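Local coordinates for PKS_KS domain-containing protein (Photorhabdus luminescens subsp. laumondii, PDB 6SMO) that probably acts as a beta-ketoacyl-ACP synthase of the thiolase-like superfamily and holds a long polyketo chain in its ligand pocket, at residues B[285-290]-B[434-439]; B[324-329]-B[418-423]. All coordinates share one frame; numbering follows the deposited sequence.

How the contacts relate
Contact 1 and contact 2 lie about 10 Å apart, centre to centre, on four adjacent strands of one mixed beta sheet, all from the C-terminal half of the ketosynthase fold. Along the chain the order is 285-290, 324-329, 418-423, 434-439, so contact 2 falls wholly within the span that contact 1 closes. Segments 418-423 and 434-439, on the consecutive strands 420-427 and 431-438, are neighbours in the sheet and join the two contacts: Met437 O is 2.8 Å from Ala421 N, a probable hydrogen bond. Strands 284-293, 431-438, 420-427 and 326-330 thus make one continuous layer of sheet, with helices 306-319 and 372-388 packing against both contacts.

Contact 1: residues B[285-290]-B[434-439]; sequences ELAGYA and VIVMRA
Tyr289 and Ile435 meet on the face of an antiparallel strand pair that they share with Leu286 and Met437: Ile435 CG2 lies at the edge of the phenol ring, near its plane, 3.6 Å from Tyr289 CD1. The torsion of Ile435 (chi1 53°) sends CG1 between its own N and carbonyl carbon and turns CG2 to the tyrosine. On the same face Leu286 CD1 is 4.2 Å from Met437 CE. The backbone ladder runs evenly through Ala290 and Val434, each N bonded to the other's O. It is interrupted at a classic beta bulge, where Ala287 and Gly288 both face Val436. Ala287 N binds Val436 O at 2.8 Å; Gly288 N reaches that same oxygen only weakly, at 3.4 Å, and Val436 N returns a bond to Gly288 O. Past the bulge, Glu285 and Arg438 pair again through two backbone bonds. Their side chains, extended and side by side, form the looser, solvent-facing end. Glu285 OE1 comes only within 4.5 Å of Arg438 NH1 and lies well out of the guanidinium plane, so the attraction is one of charge without a salt bridge. At the buried end the Tyr289 hydroxyl is hydrogen-bonded to Asp196 OD1, and the tyrosine side chain also packs on Lys153 of a neighbouring ketosynthase-like chain. Helices 193-206 and 372-388 cover the face of Leu286, Tyr289, Ile435 and Met437, helix 306-319 packs on Ala290 and Val434, and strands 29-37 and 420-427 flank the pair within the sheet.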
loop_
_atom_site.group_PDB
_atom_site.type_symbol
_atom_site.label_atom_id
_atom_site.label_comp_id
_atom_site.label_asym_id
_atom_site.label_seq_id
_atom_site.Cartn_x
_atom_site.Cartn_y
_atom_site.Cartn_z
ATOM N N GLU B 285 -4.590 25.129 -1.186
ATOM C CA GLU B 285 -4.764 24.607 0.196
ATOM C C GLU B 285 -5.279 23.166 0.116
ATOM O O GLU B 285 -6.313 22.952 -0.547
ATOM C CB GLU B 285 -5.738 25.495 0.977
ATOM C CG GLU B 285 -5.845 25.144 2.451
ATOM C CD GLU B 285 -7.037 25.759 3.165
ATOM O OE1 GLU B 285 -7.467 26.860 2.762
ATOM O OE2 GLU B 285 -7.537 25.134 4.121
ATOM N N LEU B 286 -4.577 22.224 0.754
ATOM C CA LEU B 286 -5.022 20.816 0.934
ATOM C C LEU B 286 -5.898 20.762 2.193
ATOM O O LEU B 286 -5.341 20.643 3.301
ATOM C CB LEU B 286 -3.791 19.906 1.035
ATOM C CG LEU B 286 -3.995 18.458 0.588
ATOM C CD1 LEU B 286 -2.680 17.838 0.139
ATOM C CD2 LEU B 286 -4.625 17.622 1.692
ATOM N N ALA B 287 -7.219 20.870 2.015
ATOM C CA ALA B 287 -8.204 21.197 3.074
ATOM C C ALA B 287 -8.545 19.957 3.912
ATOM O O ALA B 287 -8.529 20.072 5.154
ATOM C CB ALA B 287 -9.444 21.797 2.458
ATOM N N GLY B 288 -8.860 18.830 3.265
ATOM C CA GLY B 288 -9.327 17.605 3.947
ATOM C C GLY B 288 -8.930 16.331 3.221
ATOM O O GLY B 288 -8.582 16.406 2.027
ATOM N N TYR B 289 -8.998 15.201 3.932
ATOM C CA TYR B 289 -8.673 13.836 3.441
ATOM C C TYR B 289 -9.598 12.820 4.122
ATOM O O TYR B 289 -9.953 13.019 5.301
ATOM C CB TYR B 289 -7.203 13.506 3.711
ATOM C CG TYR B 289 -6.843 12.047 3.576
ATOM C CD1 TYR B 289 -6.711 11.454 2.331
ATOM C CD2 TYR B 289 -6.634 11.252 4.694
ATOM C CE1 TYR B 289 -6.383 10.115 2.196
ATOM C CE2 TYR B 289 -6.302 9.912 4.578
ATOM C CZ TYR B 289 -6.177 9.340 3.324
ATOM O OH TYR B 289 -5.851 8.021 3.197
ATOM N N ALA B 290 -9.970 11.765 3.393
ATOM C CA ALA B 290 -10.765 10.617 3.891
ATOM C C ALA B 290 -10.453 9.381 3.042
ATOM O O ALA B 290 -10.091 9.549 1.859
ATOM C CB ALA B 290 -12.236 10.951 3.865
ATOM N N VAL B 434 -10.047 10.128 -1.147
ATOM C CA VAL B 434 -10.459 11.478 -1.632
ATOM C C VAL B 434 -9.698 12.538 -0.827
ATOM O O VAL B 434 -9.608 12.387 0.408
ATOM C CB VAL B 434 -11.985 11.672 -1.514
ATOM C CG1 VAL B 434 -12.427 13.051 -1.984
ATOM C CG2 VAL B 434 -12.751 10.589 -2.258
ATOM N N ILE B 435 -9.163 13.556 -1.509
ATOM C CA ILE B 435 -8.617 14.800 -0.884
ATOM C C ILE B 435 -9.398 15.994 -1.442
ATOM O O ILE B 435 -9.743 15.972 -2.639
ATOM C CB ILE B 435 -7.096 14.950 -1.108
ATOM C CG1 ILE B 435 -6.706 14.847 -2.584
ATOM C CG2 ILE B 435 -6.327 13.952 -0.257
ATOM C CD1 ILE B 435 -5.365 15.460 -2.908
ATOM N N VAL B 436 -9.679 16.983 -0.590
ATOM C CA VAL B 436 -10.377 18.249 -0.959
ATOM C C VAL B 436 -9.326 19.360 -1.037
ATOM O O VAL B 436 -8.745 19.692 0.014
ATOM C CB VAL B 436 -11.493 18.595 0.045
ATOM C CG1 VAL B 436 -12.204 19.890 -0.320
ATOM C CG2 VAL B 436 -12.495 17.459 0.187
ATOM N N MET B 437 -9.084 19.890 -2.239
ATOM C CA MET B 437 -8.172 21.038 -2.478
ATOM C C MET B 437 -9.004 22.308 -2.674
ATOM O O MET B 437 -10.175 22.198 -3.088
ATOM C CB MET B 437 -7.284 20.798 -3.702
ATOM C CG MET B 437 -6.229 19.738 -3.467
ATOM S SD MET B 437 -4.791 19.951 -4.537
ATOM C CE MET B 437 -3.690 18.715 -3.852
ATOM N N ARG B 438 -8.404 23.465 -2.385
ATOM C CA ARG B 438 -9.095 24.776 -2.279
ATOM C C ARG B 438 -8.139 25.889 -2.722
ATOM O O ARG B 438 -6.925 25.766 -2.460
ATOM C CB ARG B 438 -9.560 24.976 -0.833
ATOM C CG ARG B 438 -10.519 26.139 -0.623
ATOM C CD ARG B 438 -10.908 26.254 0.839
ATOM N NE ARG B 438 -11.827 27.352 1.100
ATOM C CZ ARG B 438 -12.308 27.672 2.299
ATOM N NH1 ARG B 438 -11.959 26.976 3.370
ATOM N NH2 ARG B 438 -13.137 28.695 2.424
ATOM N N ALA B 439 -8.671 26.928 -3.374
ATOM C CA ALA B 439 -7.928 28.139 -3.790
ATOM C C ALA B 439 -7.748 29.061 -2.578
ATOM O O ALA B 439 -8.663 29.109 -1.732
ATOM C CB ALA B 439 -8.659 28.837 -4.911
#

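Contact 2: residues B[324-329]-B[418-423]; sequences STVNYI and IKTALK
The side chains of Val326 and Leu422 cross at about a right angle on two parallel strands. Followed outward, the valine has its CB 4.1 Å from Thr420 O, the carbonyl oxygen that Val326 CA also approaches with its hydrogen. Leu422 CD1 rests against both methyls, 3.7 Å from Val326 CG1 and 3.6 Å from Val326 CG2. Val326 CG1, anti to the backbone N (chi1 178°), also meets Leu422 CD2 at 4.0 Å; CG2, beside that N, meets the methyl of Thr420. Asn327 works differently. Its CG lies between backbone N and carbonyl carbon (chi1 69°), which brings OD1 to within 3.1 Å of Lys419 N; that N-H bonds to it nearly straight (163°), while ND2 turns to Pro417 O. The side-chain amide therefore bridges to the loop just before strand 420-427, where the strand pairing has only a weak bond from Asn327 N to Thr420 O. Farther along, Leu422 N binds Tyr328 O at 3.0 Å. Ala421 CB lies at the edge of the Tyr328 ring, 3.9 Å from CD2, and the tyrosine hydroxyl is held by Asn361. Beside the antiparallel strand 431-438, this parallel pair is covered by helix 306-319 on the side of Val326 and Leu422 and by helix 372-388 on that of Tyr328 and Ala421, as in the C-terminal half of the alpha-beta-alpha-beta-alpha thiolase fold.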
loop_
_atom_site.group_PDB
_atom_site.type_symbol
_atom_site.label_atom_id
_atom_site.label_comp_id
_atom_site.label_asym_id
_atom_site.label_seq_id
_atom_site.Cartn_x
_atom_site.Cartn_y
_atom_site.Cartn_z
ATOM N N SER B 324 -21.808 22.262 -1.846
ATOM C CA SER B 324 -22.378 23.279 -2.772
ATOM C C SER B 324 -21.269 24.109 -3.435
ATOM O O SER B 324 -21.507 24.604 -4.555
ATOM C CB SER B 324 -23.361 24.165 -2.047
ATOM O OG SER B 324 -24.391 23.391 -1.450
ATOM N N THR B 325 -20.114 24.260 -2.776
ATOM C CA THR B 325 -18.957 25.068 -3.256
ATOM C C THR B 325 -18.089 24.252 -4.224
ATOM O O THR B 325 -17.233 24.869 -4.891
ATOM C CB THR B 325 -18.115 25.589 -2.086
ATOM O OG1 THR B 325 -17.834 24.491 -1.218
ATOM C CG2 THR B 325 -18.800 26.696 -1.314
ATOM N N VAL B 326 -18.290 22.932 -4.299
ATOM C CA VAL B 326 -17.520 22.015 -5.197
ATOM C C VAL B 326 -17.973 22.261 -6.642
ATOM O O VAL B 326 -19.137 21.934 -6.952
ATOM C CB VAL B 326 -17.695 20.536 -4.797
ATOM C CG1 VAL B 326 -16.951 19.603 -5.741
ATOM C CG2 VAL B 326 -17.271 20.280 -3.358
ATOM N N ASN B 327 -17.088 22.808 -7.484
ATOM C CA ASN B 327 -17.382 23.148 -8.905
ATOM C C ASN B 327 -16.305 22.566 -9.835
ATOM O O ASN B 327 -16.221 23.032 -10.986
ATOM C CB ASN B 327 -17.541 24.660 -9.095
ATOM C CG ASN B 327 -16.248 25.435 -8.933
ATOM O OD1 ASN B 327 -15.327 24.994 -8.249
ATOM N ND2 ASN B 327 -16.172 26.598 -9.559
ATOM N N TYR B 328 -15.530 21.578 -9.375
ATOM C CA TYR B 328 -14.544 20.832 -10.203
ATOM C C TYR B 328 -14.111 19.547 -9.485
ATOM O O TYR B 328 -13.922 19.578 -8.254
ATOM C CB TYR B 328 -13.327 21.699 -10.534
ATOM C CG TYR B 328 -12.205 20.931 -11.186
ATOM C CD1 TYR B 328 -12.345 20.415 -12.465
ATOM C CD2 TYR B 328 -11.019 20.681 -10.513
ATOM C CE1 TYR B 328 -11.330 19.689 -13.068
ATOM C CE2 TYR B 328 -9.995 19.959 -11.104
ATOM C CZ TYR B 328 -10.149 19.460 -12.384
ATOM O OH TYR B 328 -9.140 18.748 -12.963
ATOM N N ILE B 329 -13.956 18.458 -10.246
ATOM C CA ILE B 329 -13.559 17.106 -9.745
ATOM C C ILE B 329 -12.471 16.539 -10.666
ATOM O O ILE B 329 -12.737 16.397 -11.874
ATOM C CB ILE B 329 -14.785 16.170 -9.658
ATOM C CG1 ILE B 329 -15.859 16.712 -8.710
ATOM C CG2 ILE B 329 -14.367 14.758 -9.273
ATOM C CD1 ILE B 329 -17.242 16.159 -8.963
ATOM N N ILE B 418 -12.045 27.782 -10.463
ATOM C CA ILE B 418 -12.145 26.664 -9.478
ATOM C C ILE B 418 -12.118 27.264 -8.068
ATOM O O ILE B 418 -11.137 27.965 -7.746
ATOM C CB ILE B 418 -11.012 25.634 -9.683
ATOM C CG1 ILE B 418 -10.955 25.121 -11.125
ATOM C CG2 ILE B 418 -11.141 24.486 -8.690
ATOM C CD1 ILE B 418 -9.623 24.517 -11.510
ATOM N N LYS B 419 -13.160 27.000 -7.271
ATOM C CA LYS B 419 -13.244 27.377 -5.833
ATOM C C LYS B 419 -12.779 26.182 -4.991
ATOM O O LYS B 419 -11.633 26.222 -4.496
ATOM C CB LYS B 419 -14.666 27.820 -5.464
ATOM C CG LYS B 419 -14.908 29.323 -5.505
ATOM C CD LYS B 419 -14.874 29.918 -6.897
ATOM C CE LYS B 419 -14.973 31.429 -6.891
ATOM N NZ LYS B 419 -14.978 31.985 -8.265
ATOM N N THR B 420 -13.631 25.160 -4.857
ATOM C CA THR B 420 -13.369 23.910 -4.095
ATOM C C THR B 420 -13.253 22.745 -5.081
ATOM O O THR B 420 -14.230 22.497 -5.812
ATOM C CB THR B 420 -14.467 23.659 -3.053
ATOM O OG1 THR B 420 -14.599 24.835 -2.253
ATOM C CG2 THR B 420 -14.175 22.471 -2.162
ATOM N N ALA B 421 -12.104 22.064 -5.092
ATOM C CA ALA B 421 -11.784 20.943 -6.008
ATOM C C ALA B 421 -11.804 19.617 -5.240
ATOM O O ALA B 421 -11.322 19.588 -4.090
ATOM C CB ALA B 421 -10.444 21.181 -6.659
ATOM N N LEU B 422 -12.350 18.568 -5.863
ATOM C CA LEU B 422 -12.316 17.164 -5.369
ATOM C C LEU B 422 -11.302 16.371 -6.201
ATOM O O LEU B 422 -11.104 16.717 -7.381
ATOM C CB LEU B 422 -13.714 16.548 -5.475
ATOM C CG LEU B 422 -14.515 16.474 -4.176
ATOM C CD1 LEU B 422 -14.581 17.827 -3.482
ATOM C CD2 LEU B 422 -15.916 15.948 -4.445
ATOM N N LYS B 423 -10.694 15.348 -5.596
ATOM C CA LYS B 423 -9.685 14.461 -6.233
ATOM C C LYS B 423 -9.960 13.019 -5.799
ATOM O O LYS B 423 -9.619 12.675 -4.652
ATOM C CB LYS B 423 -8.273 14.915 -5.849
ATOM C CG LYS B 423 -7.141 13.977 -6.248
ATOM C CD LYS B 423 -6.913 13.897 -7.742
ATOM C CE LYS B 423 -6.170 12.647 -8.158
ATOM N NZ LYS B 423 -7.062 11.465 -8.214
#